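Beta-catenin homolog sys-1 (Caenorhabditis elegans, PDB 3C2G) acts as a transcription coregulator in the Wnt signaling asymmetry pathway, directly binding the TCF factor pop-1 and activating or repressing target genes. Local coordinates at residues K421-P425 against N426-Q430. Residues are numbered along the deposited sequence; the frame is centred on the assembly and turned at random.
Sequences KTAGP and NEKQQ
The ammonium NZ of Lys428 bonds to the carbonyl O of Ala423 at 2.7 Å, reaching it from above the carbonyl plane. To get there the lysine runs back past the first turn of its own helix: its CG lies over Gly424 O at 3.4 Å and passes the methyl of Ala423, and a bend at the last torsion (chi4 92°) turns NZ onto the carbonyl. The same peptide unit is held at its other end, where Gly424 N donates to Glu427 OE1 over 2.8 Å in a fairly straight bond (161° at the hydrogen). The N-H meets that oxygen from well above the carboxylate plane. With CG beside its own backbone N and the chain folded at chi2 (89°), the glutamate brings its carboxylate back onto the loop. Gly424 is the N-cap of helix 425-432, so this bond from the cap's N-H to the third residue of the helix is one half of a capping box; the reciprocal half is missing because a glycine has no side chain to return. The Gly424 carbonyl starts the helical ladder, taking Lys428 N at 2.9 Å, and Pro425 O takes Gln429 N at 3.1 Å. The carboxylate near the amino end of the helix would be expected to interact favourably with the helix dipole. Cutting Lys428 back to an alanine is likely to leave Ala423 O without its ammonium partner and to uncover Gly424 O and the Ala423 methyl, which the lysine chain now lines. The turn lies at the surface, where the loop after helix 388-409 runs into helix 425-432 of the armadillo domain; Trp412, from the same loop, touches both Ala423 and Glu427. One turn on, Gln430 NE2 makes a weak bond to Asn426 OD1 at 3.1 Å, while its OE1 accepts from Phe370 N.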
ATOM      1  N   LYS A 421       8.256 -12.251  32.025  1.00 68.74           N
ATOM      2  CA  LYS A 421       9.519 -11.574  31.788  1.00 66.32           C
ATOM      3  C   LYS A 421       9.632 -10.361  32.706  1.00 64.31           C
ATOM      4  O   LYS A 421       8.625  -9.732  33.048  1.00 64.03           O
ATOM      5  CB  LYS A 421       9.636 -11.155  30.332  1.00 66.22           C
ATOM      6  CG  LYS A 421      11.065 -10.967  29.860  1.00 67.70           C
ATOM      7  CD  LYS A 421      11.161 -11.108  28.345  1.00 70.65           C
ATOM      8  CE  LYS A 421      10.724 -12.505  27.889  1.00 72.61           C
ATOM      9  NZ  LYS A 421      10.634 -12.615  26.410  1.00 73.79           N
ATOM     10  N   THR A 422      10.860 -10.055  33.112  1.00 61.92           N
ATOM     11  CA  THR A 422      11.142  -8.890  33.944  1.00 59.85           C
ATOM     12  C   THR A 422      11.703  -7.780  33.067  1.00 57.66           C
ATOM     13  O   THR A 422      12.619  -8.003  32.264  1.00 56.99           O
ATOM     14  CB  THR A 422      12.177  -9.197  35.050  1.00 60.10           C
ATOM     15  OG1 THR A 422      12.228 -10.609  35.297  1.00 60.99           O
ATOM     16  CG2 THR A 422      11.835  -8.448  36.338  1.00 60.37           C
ATOM     17  N   ALA A 423      11.142  -6.588  33.226  1.00 55.19           N
ATOM     18  CA  ALA A 423      11.606  -5.431  32.486  1.00 52.88           C
ATOM     19  C   ALA A 423      12.858  -4.887  33.143  1.00 51.38           C
ATOM     20  O   ALA A 423      12.955  -4.834  34.374  1.00 50.66           O
ATOM     21  CB  ALA A 423      10.528  -4.360  32.441  1.00 52.57           C
ATOM     22  N   GLY A 424      13.818  -4.501  32.310  1.00 49.73           N
ATOM     23  CA  GLY A 424      14.976  -3.760  32.773  1.00 48.70           C
ATOM     24  C   GLY A 424      14.662  -2.282  32.950  1.00 47.73           C
ATOM     25  O   GLY A 424      13.609  -1.809  32.506  1.00 47.24           O
ATOM     26  N   PRO A 425      15.571  -1.540  33.607  1.00 46.93           N
ATOM     27  CA  PRO A 425      15.387  -0.099  33.824  1.00 46.20           C
ATOM     28  C   PRO A 425      15.233   0.698  32.528  1.00 45.20           C
ATOM     29  O   PRO A 425      14.527   1.710  32.517  1.00 44.71           O
ATOM     30  CB  PRO A 425      16.666   0.317  34.580  1.00 45.76           C
ATOM     31  CG  PRO A 425      17.646  -0.776  34.319  1.00 46.43           C
ATOM     32  CD  PRO A 425      16.823  -2.026  34.214  1.00 46.73           C
ATOM     33  N   ASN A 426      15.894   0.245  31.461  1.00 44.95           N
ATOM     34  CA  ASN A 426      15.755   0.847  30.128  1.00 44.99           C
ATOM     35  C   ASN A 426      14.307   0.797  29.611  1.00 43.98           C
ATOM     36  O   ASN A 426      13.701   1.839  29.329  1.00 43.46           O
ATOM     37  CB  ASN A 426      16.697   0.172  29.132  1.00 45.47           C
ATOM     38  CG  ASN A 426      16.861   0.974  27.843  1.00 49.12           C
ATOM     39  OD1 ASN A 426      16.467   2.145  27.762  1.00 49.09           O
ATOM     40  ND2 ASN A 426      17.470   0.345  26.833  1.00 51.68           N
ATOM     41  N   GLU A 427      13.765  -0.417  29.503  1.00 42.78           N
ATOM     42  CA  GLU A 427      12.361  -0.636  29.169  1.00 42.58           C
ATOM     43  C   GLU A 427      11.421   0.151  30.095  1.00 41.68           C
ATOM     44  O   GLU A 427      10.458   0.754  29.625  1.00 40.60           O
ATOM     45  CB  GLU A 427      12.001  -2.126  29.253  1.00 43.07           C
ATOM     46  CG  GLU A 427      12.820  -3.064  28.381  1.00 46.17           C
ATOM     47  CD  GLU A 427      14.069  -3.588  29.064  1.00 49.88           C
ATOM     48  OE1 GLU A 427      14.047  -4.753  29.520  1.00 53.11           O
ATOM     49  OE2 GLU A 427      15.069  -2.840  29.147  1.00 51.38           O
ATOM     50  N   LYS A 428      11.709   0.142  31.399  1.00 41.10           N
ATOM     51  CA  LYS A 428      10.814   0.736  32.394  1.00 41.25           C
ATOM     52  C   LYS A 428      10.632   2.228  32.187  1.00 40.76           C
ATOM     53  O   LYS A 428       9.499   2.704  32.198  1.00 40.88           O
ATOM     54  CB  LYS A 428      11.265   0.448  33.836  1.00 41.21           C
ATOM     55  CG  LYS A 428      10.910  -0.934  34.386  1.00 41.75           C
ATOM     56  CD  LYS A 428      11.704  -1.185  35.671  1.00 43.49           C
ATOM     57  CE  LYS A 428      11.062  -2.233  36.592  1.00 48.56           C
ATOM     58  NZ  LYS A 428      11.562  -3.633  36.359  1.00 51.11           N
ATOM     59  N   GLN A 429      11.721   2.968  31.980  1.00 40.32           N
ATOM     60  CA  GLN A 429      11.587   4.422  31.818  1.00 41.15           C
ATOM     61  C   GLN A 429      10.870   4.795  30.513  1.00 39.36           C
ATOM     62  O   GLN A 429      10.136   5.779  30.461  1.00 39.46           O
ATOM     63  CB  GLN A 429      12.919   5.188  31.999  1.00 40.59           C
ATOM     64  CG  GLN A 429      14.043   4.863  31.013  1.00 43.11           C
ATOM     65  CD  GLN A 429      15.076   6.004  30.877  1.00 45.04           C
ATOM     66  OE1 GLN A 429      15.589   6.542  31.873  1.00 49.27           O
ATOM     67  NE2 GLN A 429      15.388   6.364  29.633  1.00 50.31           N
ATOM     68  N   GLN A 430      11.067   3.994  29.476  1.00 37.83           N
ATOM     69  CA  GLN A 430      10.387   4.218  28.204  1.00 37.37           C
ATOM     70  C   GLN A 430       8.874   3.998  28.357  1.00 35.73           C
ATOM     71  O   GLN A 430       8.073   4.874  28.044  1.00 34.96           O
ATOM     72  CB  GLN A 430      10.985   3.331  27.095  1.00 37.42           C
ATOM     73  CG  GLN A 430      12.428   3.690  26.657  1.00 37.14           C
ATOM     74  CD  GLN A 430      12.962   2.751  25.569  1.00 39.16           C
ATOM     75  OE1 GLN A 430      12.496   2.767  24.424  1.00 41.38           O
ATOM     76  NE2 GLN A 430      13.935   1.918  25.930  1.00 42.67           N
TER